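Lipase (Photobacterium sp. M37, PDB 2ORY) probably hydrolyses triacylglycerols as a cold-adapted lipase of the class 3 family, with an alpha/beta-hydrolase fold. Local coordinates at residues M9-Y17 against I168-G176. Numbering follows the deposited sequence.
Sequences MLAFSYMSY and ICVTGHSKG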
ATOM      1  N   MET A   9      -4.915 -11.229   0.802  1.00 30.14           N
ATOM      2  CA  MET A   9      -4.715  -9.791   0.927  1.00 27.98           C
ATOM      3  C   MET A   9      -4.168  -9.163  -0.373  1.00 25.21           C
ATOM      4  O   MET A   9      -4.388  -7.983  -0.638  1.00 26.46           O
ATOM      5  CB  MET A   9      -3.771  -9.496   2.097  1.00 25.05           C
ATOM      6  CG  MET A   9      -4.286  -9.939   3.470  1.00 28.43           C
ATOM      7  SD  MET A   9      -5.968  -9.428   3.892  1.00 25.99           S
ATOM      8  CE  MET A   9      -5.739  -7.822   4.290  1.00 41.99           C
ATOM      9  N   LEU A  10      -3.438  -9.939  -1.170  1.00 26.75           N
ATOM     10  CA  LEU A  10      -2.916  -9.437  -2.444  1.00 25.64           C
ATOM     11  C   LEU A  10      -4.123  -9.169  -3.332  1.00 26.97           C
ATOM     12  O   LEU A  10      -4.167  -8.185  -4.065  1.00 27.84           O
ATOM     13  CB  LEU A  10      -2.027 -10.480  -3.128  1.00 26.30           C
ATOM     14  CG  LEU A  10      -1.460 -10.014  -4.477  1.00 30.21           C
ATOM     15  CD1 LEU A  10      -0.455  -8.885  -4.205  1.00 25.42           C
ATOM     16  CD2 LEU A  10      -0.787 -11.162  -5.220  1.00 22.41           C
ATOM     17  N   ALA A  11      -5.101 -10.070  -3.251  1.00 26.47           N
ATOM     18  CA  ALA A  11      -6.333  -9.953  -4.018  1.00 23.18           C
ATOM     19  C   ALA A  11      -7.114  -8.700  -3.632  1.00 25.21           C
ATOM     20  O   ALA A  11      -7.674  -8.018  -4.487  1.00 25.09           O
ATOM     21  CB  ALA A  11      -7.203 -11.206  -3.805  1.00 25.37           C
ATOM     22  N   PHE A  12      -7.172  -8.403  -2.341  1.00 23.88           N
ATOM     23  CA  PHE A  12      -7.889  -7.220  -1.884  1.00 26.03           C
ATOM     24  C   PHE A  12      -7.115  -5.963  -2.242  1.00 25.47           C
ATOM     25  O   PHE A  12      -7.704  -4.939  -2.576  1.00 24.23           O
ATOM     26  CB  PHE A  12      -8.095  -7.261  -0.372  1.00 27.25           C
ATOM     27  CG  PHE A  12      -9.170  -8.209   0.067  1.00 31.00           C
ATOM     28  CD1 PHE A  12      -8.872  -9.288   0.902  1.00 26.64           C
ATOM     29  CD2 PHE A  12     -10.490  -8.001  -0.326  1.00 21.65           C
ATOM     30  CE1 PHE A  12      -9.873 -10.141   1.342  1.00 24.72           C
ATOM     31  CE2 PHE A  12     -11.498  -8.850   0.106  1.00 27.98           C
ATOM     32  CZ  PHE A  12     -11.191  -9.923   0.945  1.00 30.57           C
ATOM     33  N   SER A  13      -5.791  -6.047  -2.169  1.00 24.91           N
ATOM     34  CA  SER A  13      -4.960  -4.904  -2.493  1.00 22.16           C
ATOM     35  C   SER A  13      -5.129  -4.553  -3.960  1.00 24.50           C
ATOM     36  O   SER A  13      -5.185  -3.374  -4.315  1.00 23.42           O
ATOM     37  CB  SER A  13      -3.487  -5.196  -2.204  1.00 21.42           C
ATOM     38  OG  SER A  13      -3.222  -5.163  -0.810  1.00 22.45           O
ATOM     39  N   TYR A  14      -5.225  -5.570  -4.813  1.00 22.92           N
ATOM     40  CA  TYR A  14      -5.374  -5.325  -6.250  1.00 24.05           C
ATOM     41  C   TYR A  14      -6.776  -4.939  -6.690  1.00 27.49           C
ATOM     42  O   TYR A  14      -6.943  -4.185  -7.655  1.00 29.22           O
ATOM     43  CB  TYR A  14      -4.861  -6.515  -7.068  1.00 17.91           C
ATOM     44  CG  TYR A  14      -3.362  -6.415  -7.322  1.00 23.90           C
ATOM     45  CD1 TYR A  14      -2.465  -6.318  -6.254  1.00 22.80           C
ATOM     46  CD2 TYR A  14      -2.845  -6.372  -8.621  1.00 15.38           C
ATOM     47  CE1 TYR A  14      -1.093  -6.174  -6.464  1.00 22.41           C
ATOM     48  CE2 TYR A  14      -1.459  -6.233  -8.852  1.00 19.95           C
ATOM     49  CZ  TYR A  14      -0.589  -6.131  -7.762  1.00 26.85           C
ATOM     50  OH  TYR A  14       0.775  -5.980  -7.944  1.00 21.52           O
ATOM     51  N   MET A  15      -7.779  -5.425  -5.970  1.00 26.66           N
ATOM     52  CA  MET A  15      -9.163  -5.080  -6.277  1.00 29.06           C
ATOM     53  C   MET A  15      -9.345  -3.582  -6.008  1.00 29.94           C
ATOM     54  O   MET A  15     -10.244  -2.952  -6.556  1.00 27.01           O
ATOM     55  CB  MET A  15     -10.117  -5.889  -5.390  1.00 28.81           C
ATOM     56  CG  MET A  15     -11.596  -5.748  -5.768  1.00 33.17           C
ATOM     57  SD  MET A  15     -12.675  -6.788  -4.742  1.00 35.11           S
ATOM     58  CE  MET A  15     -12.840  -5.793  -3.303  1.00 32.09           C
ATOM     59  N   SER A  16      -8.482  -3.031  -5.153  1.00 27.79           N
ATOM     60  CA  SER A  16      -8.502  -1.614  -4.805  1.00 26.88           C
ATOM     61  C   SER A  16      -8.266  -0.734  -6.021  1.00 26.25           C
ATOM     62  O   SER A  16      -8.716   0.411  -6.071  1.00 27.87           O
ATOM     63  CB  SER A  16      -7.400  -1.308  -3.798  1.00 23.75           C
ATOM     64  OG  SER A  16      -7.493  -2.163  -2.687  1.00 36.36           O
ATOM     65  N   TYR A  17      -7.545  -1.275  -6.989  1.00 25.56           N
ATOM     66  CA  TYR A  17      -7.196  -0.539  -8.188  1.00 28.59           C
ATOM     67  C   TYR A  17      -8.271  -0.371  -9.271  1.00 33.55           C
ATOM     68  O   TYR A  17      -8.032   0.298 -10.277  1.00 35.02           O
ATOM     69  CB  TYR A  17      -5.923  -1.148  -8.796  1.00 25.13           C
ATOM     70  CG  TYR A  17      -4.672  -0.798  -8.007  1.00 28.91           C
ATOM     71  CD1 TYR A  17      -3.816  -1.791  -7.533  1.00 26.07           C
ATOM     72  CD2 TYR A  17      -4.357   0.535  -7.722  1.00 26.36           C
ATOM     73  CE1 TYR A  17      -2.679  -1.472  -6.791  1.00 25.47           C
ATOM     74  CE2 TYR A  17      -3.220   0.866  -6.983  1.00 25.52           C
ATOM     75  CZ  TYR A  17      -2.388  -0.142  -6.523  1.00 25.10           C
ATOM     76  OH  TYR A  17      -1.263   0.186  -5.805  1.00 27.93           O
ATOM     77  N   ILE A 168      -8.757  -7.385  12.567  1.00 29.78           N
ATOM     78  CA  ILE A 168      -8.646  -6.500  11.426  1.00 25.79           C
ATOM     79  C   ILE A 168      -7.285  -6.634  10.785  1.00 22.93           C
ATOM     80  O   ILE A 168      -6.280  -6.560  11.467  1.00 20.79           O
ATOM     81  CB  ILE A 168      -8.849  -5.001  11.819  1.00 28.72           C
ATOM     82  CG1 ILE A 168     -10.279  -4.783  12.318  1.00 25.99           C
ATOM     83  CG2 ILE A 168      -8.552  -4.082  10.610  1.00 24.85           C
ATOM     84  CD1 ILE A 168     -10.668  -3.331  12.501  1.00 31.94           C
ATOM     85  N   CYS A 169      -7.264  -6.865   9.472  1.00 24.20           N
ATOM     86  CA  CYS A 169      -6.011  -6.918   8.727  1.00 24.44           C
ATOM     87  C   CYS A 169      -6.019  -5.681   7.808  1.00 22.83           C
ATOM     88  O   CYS A 169      -6.992  -5.429   7.099  1.00 21.27           O
ATOM     89  CB  CYS A 169      -5.909  -8.189   7.877  1.00 27.13           C
ATOM     90  SG  CYS A 169      -4.278  -8.361   7.097  1.00 28.77           S
ATOM     91  N   VAL A 170      -4.956  -4.886   7.844  1.00 25.74           N
ATOM     92  CA  VAL A 170      -4.882  -3.701   6.994  1.00 20.47           C
ATOM     93  C   VAL A 170      -3.884  -4.025   5.899  1.00 23.17           C
ATOM     94  O   VAL A 170      -2.732  -4.353   6.180  1.00 25.46           O
ATOM     95  CB  VAL A 170      -4.395  -2.461   7.783  1.00 23.73           C
ATOM     96  CG1 VAL A 170      -4.599  -1.199   6.930  1.00 19.19           C
ATOM     97  CG2 VAL A 170      -5.125  -2.376   9.148  1.00  8.32           C
ATOM     98  N   THR A 171      -4.329  -3.950   4.649  1.00 22.40           N
ATOM     99  CA  THR A 171      -3.460  -4.264   3.524  1.00 20.01           C
ATOM    100  C   THR A 171      -3.488  -3.184   2.433  1.00 21.87           C
ATOM    101  O   THR A 171      -4.375  -2.322   2.398  1.00 22.12           O
ATOM    102  CB  THR A 171      -3.850  -5.630   2.923  1.00 17.05           C
ATOM    103  OG1 THR A 171      -2.840  -6.064   2.020  1.00 18.07           O
ATOM    104  CG2 THR A 171      -5.162  -5.528   2.167  1.00 25.56           C
ATOM    105  N   GLY A 172      -2.500  -3.237   1.545  1.00 22.84           N
ATOM    106  CA  GLY A 172      -2.417  -2.267   0.474  1.00 20.40           C
ATOM    107  C   GLY A 172      -1.146  -2.485  -0.313  1.00 21.92           C
ATOM    108  O   GLY A 172      -0.186  -3.065   0.203  1.00 19.55           O
ATOM    109  N   HIS A 173      -1.147  -2.018  -1.561  1.00 20.23           N
ATOM    110  CA  HIS A 173      -0.019  -2.144  -2.490  1.00 22.02           C
ATOM    111  C   HIS A 173       0.527  -0.777  -2.917  1.00 20.15           C
ATOM    112  O   HIS A 173      -0.224   0.185  -3.015  1.00 24.59           O
ATOM    113  CB  HIS A 173      -0.486  -2.939  -3.728  1.00 17.04           C
ATOM    114  CG  HIS A 173       0.513  -3.001  -4.842  1.00 23.81           C
ATOM    115  ND1 HIS A 173       0.567  -2.063  -5.856  1.00 28.19           N
ATOM    116  CD2 HIS A 173       1.494  -3.898  -5.111  1.00 19.94           C
ATOM    117  CE1 HIS A 173       1.537  -2.378  -6.694  1.00 23.95           C
ATOM    118  NE2 HIS A 173       2.118  -3.488  -6.263  1.00 29.11           N
ATOM    119  N   SER A 174       1.830  -0.701  -3.177  1.00 21.26           N
ATOM    120  CA  SER A 174       2.464   0.542  -3.629  1.00 21.52           C
ATOM    121  C   SER A 174       2.373   1.597  -2.514  1.00 23.84           C
ATOM    122  O   SER A 174       2.739   1.322  -1.377  1.00 19.44           O
ATOM    123  CB  SER A 174       1.765   1.030  -4.914  1.00 17.86           C
ATOM    124  OG  SER A 174       2.482   2.071  -5.562  1.00 22.21           O
ATOM    125  N   LYS A 175       1.920   2.808  -2.831  1.00 24.57           N
ATOM    126  CA  LYS A 175       1.757   3.802  -1.777  1.00 23.98           C
ATOM    127  C   LYS A 175       0.859   3.176  -0.685  1.00 20.64           C
ATOM    128  O   LYS A 175       1.000   3.469   0.509  1.00 21.72           O
ATOM    129  CB  LYS A 175       1.079   5.057  -2.327  1.00 29.20           C
ATOM    130  CG  LYS A 175       2.018   6.085  -2.907  1.00 32.77           C
ATOM    131  CD  LYS A 175       1.245   7.348  -3.280  1.00 38.06           C
ATOM    132  CE  LYS A 175       2.186   8.502  -3.591  1.00 38.13           C
ATOM    133  NZ  LYS A 175       1.456   9.733  -4.012  1.00 39.48           N
ATOM    134  N   GLY A 176      -0.054   2.309  -1.117  1.00 17.71           N
ATOM    135  CA  GLY A 176      -0.964   1.639  -0.203  1.00 19.25           C
ATOM    136  C   GLY A 176      -0.251   0.708   0.758  1.00 21.63           C
ATOM    137  O   GLY A 176      -0.779   0.365   1.827  1.00 23.61           O
TER
HETATM  138  O   HOH W   1      -3.787  -1.405  -2.603  1.00 21.45           O
HETATM  139  O   HOH W   2      -1.301   2.645  -4.216  1.00 20.26           O
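The ring of His173 is gripped by two tyrosines of segment 9-17, each using different chemistry. Tyr17 approaches from the edge: its OH lies in the imidazole plane, 2.9 Å from His173 ND1, in a hydrogen bond in which either atom could be the donor. The two rings meet rim to rim, planes at 85°, and neither lies over the face of the other; Tyr17 thus contributes its hydroxyl rather than a stacking face. Tyr14 instead turns its edge onto one face of the imidazole, a T-shaped pair with centroids 5.0 Å apart and planes at 62°; Tyr14 CE1 comes to 3.7 Å from His173 CD2, over the rim. The trans chi1 of His173 (173°) sends its ring toward segment 9-17, presenting the ND1 edge to Tyr17 and one face to Tyr14. Outside the segments, His173 NE2 bonds to His312 O and Tyr14 OH to Val313 O.

Ser13 and Gly172 have the nearest CA atoms (4.7 Å), and beside them a water donates to Ser13 O and accepts from His173 N, 2.9 Å from that nitrogen. Ser13 OG turns back to donate to Met9 O, which Ser13 N reaches from the opposite face of the carbonyl plane; the same OG stands 3.0 Å from Thr171 OG1, itself bonded to Ile204 O.

Most of the apolar contact comes from Met9, whose folded side chain sets SD 3.8 Å from Cys169 SG.

Gly172, Ser174 and Gly176 fit the GxSxG nucleophile elbow of alpha/beta hydrolases, and Ser174 OG bonds to His312 NE2, consistent with a Ser-His-Asp triad in which Asp236 would be the third member. The ring of His173 is probably restrained in rotation by its ND1 and NE2 bonds and by Tyr14 over one face. Because it also meets the His312 ring, the contact ties helix 5-15 to the presumed catalytic histidine, consistent with a second-shell role for His173.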